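PDB 1CCZ: protein (CD58) from Homo sapiens, which serves as a cell-surface adhesion glycoprotein of the immunoglobulin superfamily that binds CD2, an adhesion receptor on T cells. Local coordinates for residues A[148-153]-A[165-170]; A[106-111]-A[141-146]. All blocks are in the same frame, centred on the assembly; numbering follows the deposited sequence.

Interaction 1. Residues A[148-153]-A[165-170]; sequences APFKCK and EVVNCP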
# COMPACT_ATOMS: atom_id res chain seq x y z
N ALA A 148 -24.78 9.89 -19.13
CA ALA A 148 -24.66 9.43 -17.75
C ALA A 148 -23.58 10.24 -17.05
O ALA A 148 -22.73 10.84 -17.69
CB ALA A 148 -24.31 7.96 -17.72
N PRO A 149 -23.64 10.31 -15.71
CA PRO A 149 -22.61 11.06 -15.00
C PRO A 149 -21.27 10.32 -15.09
O PRO A 149 -21.22 9.16 -15.49
CB PRO A 149 -23.12 11.13 -13.56
CG PRO A 149 -24.11 10.03 -13.44
CD PRO A 149 -24.66 9.75 -14.81
N PHE A 150 -20.19 11.00 -14.72
CA PHE A 150 -18.87 10.38 -14.74
C PHE A 150 -18.45 10.00 -13.33
O PHE A 150 -18.75 10.71 -12.37
CB PHE A 150 -17.85 11.36 -15.30
CG PHE A 150 -17.97 11.56 -16.76
CD1 PHE A 150 -17.36 10.68 -17.64
CD2 PHE A 150 -18.69 12.64 -17.27
CE1 PHE A 150 -17.46 10.86 -19.02
CE2 PHE A 150 -18.81 12.84 -18.65
CZ PHE A 150 -18.19 11.94 -19.52
N LYS A 151 -17.78 8.86 -13.20
CA LYS A 151 -17.29 8.44 -11.91
C LYS A 151 -15.80 8.29 -12.07
O LYS A 151 -15.32 7.67 -13.03
CB LYS A 151 -17.88 7.12 -11.47
CG LYS A 151 -17.27 6.57 -10.20
CD LYS A 151 -18.11 5.41 -9.72
CE LYS A 151 -17.49 4.72 -8.52
NZ LYS A 151 -16.69 3.53 -8.91
N CYS A 152 -15.06 8.89 -11.15
CA CYS A 152 -13.61 8.79 -11.16
C CYS A 152 -13.20 8.15 -9.87
O CYS A 152 -13.64 8.55 -8.79
CB CYS A 152 -12.96 10.15 -11.28
SG CYS A 152 -11.17 9.96 -11.41
N LYS A 153 -12.38 7.12 -9.98
CA LYS A 153 -11.91 6.42 -8.81
C LYS A 153 -10.40 6.54 -8.69
O LYS A 153 -9.67 6.39 -9.67
CB LYS A 153 -12.32 4.96 -8.92
CG LYS A 153 -11.88 4.13 -7.77
CD LYS A 153 -12.09 2.66 -8.09
CE LYS A 153 -13.54 2.38 -8.44
NZ LYS A 153 -13.85 0.92 -8.32
N GLU A 165 -19.75 12.90 -10.76
CA GLU A 165 -20.27 14.22 -11.11
C GLU A 165 -21.02 14.23 -12.43
O GLU A 165 -20.67 13.50 -13.35
CB GLU A 165 -19.13 15.24 -11.22
CG GLU A 165 -18.33 15.48 -9.94
CD GLU A 165 -19.16 16.06 -8.80
OE1 GLU A 165 -20.27 16.60 -9.04
OE2 GLU A 165 -18.70 15.96 -7.65
N VAL A 166 -22.06 15.05 -12.51
CA VAL A 166 -22.83 15.21 -13.75
C VAL A 166 -22.22 16.45 -14.43
O VAL A 166 -22.07 17.50 -13.79
CB VAL A 166 -24.36 15.48 -13.46
CG1 VAL A 166 -25.11 15.72 -14.77
CG2 VAL A 166 -24.96 14.32 -12.75
N VAL A 167 -21.84 16.33 -15.70
CA VAL A 167 -21.28 17.47 -16.44
C VAL A 167 -22.42 18.41 -16.87
O VAL A 167 -23.42 17.97 -17.45
CB VAL A 167 -20.50 17.00 -17.70
CG1 VAL A 167 -20.07 18.19 -18.52
CG2 VAL A 167 -19.29 16.19 -17.28
N ASN A 168 -22.26 19.70 -16.58
CA ASN A 168 -23.28 20.71 -16.90
C ASN A 168 -22.77 21.63 -18.01
O ASN A 168 -22.07 22.61 -17.75
CB ASN A 168 -23.60 21.52 -15.62
CG ASN A 168 -24.43 22.77 -15.88
OD1 ASN A 168 -25.39 22.74 -16.64
ND2 ASN A 168 -24.06 23.87 -15.23
N CYS A 169 -23.14 21.30 -19.25
CA CYS A 169 -22.73 22.07 -20.43
C CYS A 169 -23.92 22.36 -21.36
O CYS A 169 -24.85 21.54 -21.49
CB CYS A 169 -21.67 21.31 -21.23
SG CYS A 169 -20.02 21.20 -20.46
N PRO A 170 -23.89 23.51 -22.05
CA PRO A 170 -24.98 23.87 -22.96
C PRO A 170 -25.05 22.83 -24.06
O PRO A 170 -24.01 22.33 -24.50
CB PRO A 170 -24.58 25.24 -23.50
CG PRO A 170 -23.47 25.71 -22.63
CD PRO A 170 -22.82 24.52 -22.04
O HOH W 1 -22.43 13.75 -17.07

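Interaction 2. Residues A[106-111]-A[141-146]; sequences SNATLT and YQWTNL. With NAG (2-acetamido-2-deoxy-beta-D-glucopyranose), chain D.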
# COMPACT_ATOMS: atom_id res chain seq x y z
N SER A 106 -16.16 23.95 -23.75
CA SER A 106 -15.75 24.30 -25.11
C SER A 106 -15.08 23.16 -25.89
O SER A 106 -15.46 22.90 -27.04
CB SER A 106 -14.84 25.53 -25.07
OG SER A 106 -13.55 25.18 -24.62
N ASN A 107 -14.13 22.47 -25.28
CA ASN A 107 -13.46 21.35 -25.95
C ASN A 107 -13.92 20.00 -25.37
O ASN A 107 -13.22 19.00 -25.50
CB ASN A 107 -11.95 21.48 -25.80
CG ASN A 107 -11.55 21.70 -24.37
OD1 ASN A 107 -12.01 20.99 -23.49
ND2 ASN A 107 -10.71 22.69 -24.12
N ALA A 108 -15.08 19.98 -24.73
CA ALA A 108 -15.63 18.76 -24.15
C ALA A 108 -14.58 17.88 -23.49
O ALA A 108 -14.54 16.66 -23.70
CB ALA A 108 -16.37 17.97 -25.21
N THR A 109 -13.74 18.49 -22.67
CA THR A 109 -12.70 17.76 -21.95
C THR A 109 -12.99 17.72 -20.46
O THR A 109 -13.16 18.75 -19.82
CB THR A 109 -11.34 18.41 -22.12
OG1 THR A 109 -11.02 18.46 -23.52
CG2 THR A 109 -10.27 17.60 -21.38
N LEU A 110 -13.02 16.51 -19.92
CA LEU A 110 -13.27 16.25 -18.51
C LEU A 110 -11.93 15.86 -17.88
O LEU A 110 -11.19 15.07 -18.45
CB LEU A 110 -14.27 15.11 -18.41
CG LEU A 110 -14.62 14.23 -17.20
CD1 LEU A 110 -13.42 13.93 -16.35
CD2 LEU A 110 -15.70 14.92 -16.43
N THR A 111 -11.61 16.42 -16.71
CA THR A 111 -10.37 16.06 -16.02
C THR A 111 -10.67 15.57 -14.62
O THR A 111 -11.55 16.09 -13.94
CB THR A 111 -9.42 17.23 -15.88
OG1 THR A 111 -9.04 17.69 -17.18
CG2 THR A 111 -8.17 16.81 -15.10
N TYR A 141 -10.12 13.44 -20.32
CA TYR A 141 -10.85 12.62 -21.27
C TYR A 141 -11.80 13.49 -22.08
O TYR A 141 -12.52 14.31 -21.52
CB TYR A 141 -11.63 11.53 -20.52
CG TYR A 141 -12.66 10.81 -21.35
CD1 TYR A 141 -12.34 9.67 -22.08
CD2 TYR A 141 -13.98 11.27 -21.38
CE1 TYR A 141 -13.31 9.00 -22.84
CE2 TYR A 141 -14.95 10.62 -22.13
CZ TYR A 141 -14.61 9.49 -22.85
OH TYR A 141 -15.61 8.85 -23.57
N GLN A 142 -11.77 13.33 -23.40
CA GLN A 142 -12.65 14.09 -24.28
C GLN A 142 -13.92 13.27 -24.41
O GLN A 142 -13.90 12.15 -24.94
CB GLN A 142 -11.97 14.29 -25.63
CG GLN A 142 -11.35 15.66 -25.81
CD GLN A 142 -11.71 16.27 -27.16
OE1 GLN A 142 -11.65 15.58 -28.19
NE2 GLN A 142 -12.09 17.54 -27.16
N TRP A 143 -15.05 13.79 -23.92
CA TRP A 143 -16.26 12.99 -23.98
C TRP A 143 -16.98 13.00 -25.32
O TRP A 143 -16.86 13.93 -26.12
CB TRP A 143 -17.23 13.38 -22.84
CG TRP A 143 -17.85 14.75 -22.94
CD1 TRP A 143 -18.89 15.12 -23.76
CD2 TRP A 143 -17.51 15.92 -22.18
NE1 TRP A 143 -19.21 16.44 -23.55
CE2 TRP A 143 -18.38 16.96 -22.59
CE3 TRP A 143 -16.55 16.18 -21.18
CZ2 TRP A 143 -18.33 18.26 -22.05
CZ3 TRP A 143 -16.49 17.47 -20.64
CH2 TRP A 143 -17.38 18.49 -21.08
N THR A 144 -17.71 11.92 -25.57
CA THR A 144 -18.45 11.79 -26.81
C THR A 144 -19.93 12.03 -26.51
O THR A 144 -20.67 12.48 -27.37
CB THR A 144 -18.26 10.39 -27.41
OG1 THR A 144 -18.95 9.40 -26.63
CG2 THR A 144 -16.78 10.05 -27.45
N ASN A 145 -20.34 11.75 -25.27
CA ASN A 145 -21.72 11.94 -24.86
C ASN A 145 -21.85 12.23 -23.37
O ASN A 145 -20.91 11.98 -22.60
CB ASN A 145 -22.54 10.70 -25.19
CG ASN A 145 -22.34 9.60 -24.20
OD1 ASN A 145 -23.03 9.53 -23.19
ND2 ASN A 145 -21.38 8.72 -24.48
N LEU A 146 -23.02 12.74 -22.97
CA LEU A 146 -23.28 13.05 -21.57
C LEU A 146 -24.56 12.39 -21.11
O LEU A 146 -25.33 12.96 -20.34
CB LEU A 146 -23.36 14.57 -21.39
CG LEU A 146 -22.02 15.28 -21.68
CD1 LEU A 146 -22.19 16.77 -21.54
CD2 LEU A 146 -20.94 14.78 -20.74
C1 NAG D . -9.33 22.39 -23.81
C2 NAG D . -9.03 22.64 -22.33
C3 NAG D . -7.55 22.36 -22.08
C4 NAG D . -7.19 20.93 -22.55
C5 NAG D . -7.67 20.68 -23.99
C6 NAG D . -7.52 19.22 -24.37
C7 NAG D . -9.15 25.09 -22.57
C8 NAG D . -9.56 26.42 -21.94
N2 NAG D . -9.38 23.98 -21.86
O3 NAG D . -7.28 22.48 -20.69
O4 NAG D . -5.78 20.74 -22.49
O5 NAG D . -9.06 21.01 -24.12
O6 NAG D . -8.28 18.92 -25.53
O7 NAG D . -8.64 25.09 -23.70

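Interaction 1. Residues A[148-153]-A[165-170]
The Phe150 ring meets the Val167 side chain obliquely. Its CD2 lies 3.6 Å from Val167 CG2, and CE2 of the same ring is almost as close to that methyl. Glu165 O sits at the ring's edge, near its plane. Phe150 CG stands anti to its own carbonyl carbon, chi1 -73°, and this turns the ring along the strand toward Val167. Trp143 also touches both Phe150 and Val167, so the pair belongs to a wider apolar cluster.

The contact closes one end of the second immunoglobulin domain, of the C2-set family. Here strand 150-156 pairs with the last strand, 159-165, and the chain then runs on as a loop to the C terminus. Phe150 and Glu165 form an antiparallel hydrogen-bonded pair. Phe150 N gives a hydrogen bond of 2.9 Å to Glu165 O. Glu165 N returns one of 2.9 Å to Phe150 O.

Beyond this pair a water replaces the direct backbone bonding. It donates to Ala148 O at 3.0 Å and accepts from Val167 N at 3.0 Å. Gln126 NE2 is a second partner of Ala148 O. On the more exposed side Pro149 CB rests 3.8 Å from Val166 CG2, and the same CB comes within 3.4 Å of Glu165 O.

Interaction 2. Residues A[106-111]-A[141-146]
The glycosylated turn between strands 100-104 and 109-113, with its G1 beta bulge, lies against the Trp143 indole through Ala108. Ala108 CB makes a CH-pi contact, 3.7 Å from the centroid of the five-membered ring. Ala108 O lies over the six-membered part of the indole, 3.3 Å from Trp143 CE3. Leu146 CD2 lies over the opposite face, toward its rim. Trp143 CG takes the position between its backbone N and carbonyl carbon, chi1 69°, which folds the indole back over Ala108. Trp143 N also donates a hydrogen bond to Ala108 O, so the residue meets this carbonyl through both backbone and ring.

These residues lie at the end of the three-stranded sheet of the C2-set domain. Thr109 and Gln142 form a non-hydrogen-bonded pair, and Leu110 and Tyr141 a hydrogen-bonded one. Leu110 N bonds to Tyr141 O at 2.8 Å, and Tyr141 N returns a bond to Leu110 O. In the bulge, opposite Glu104, Ala108 has the left-handed backbone (phi 39°, psi 48°) of the first position. Leu110 CB packs 3.7 Å from Trp143 CE3.

Asn107 ND2 carries the sugar through a 1.4 Å covalent bond to NAG C1. The glycan's O6 gives a weak 3.4 Å hydrogen bond to Thr109 OG1, the threonine of the Asn-Ala-Thr glycosylation sequon. Gln142 CG lies 3.6 Å from Thr109 OG1, and the bend at chi2 carries the amide over toward Asn107.

Both interactions lie in the same C2-set domain, with centres about 9 Å apart. They meet mainly through Trp143 of interaction 2: its CH2 is 3.7 Å from Val167 CG1, and its CB is 3.7 Å from Phe150 CZ. Interaction 1 ties strand 150-156 to the end of the last strand in the four-stranded sheet, and is largely a surface contact. Interaction 2 joins strands 109-113 and 138-142 of the three-stranded sheet and is partly buried. It buries more area, 386 against 209 Å². Interaction 1 adds a water bridge to its strand pairing, whereas interaction 2 adds an indole and a glycan. Strand 138-142 precedes 150-156 along the chain.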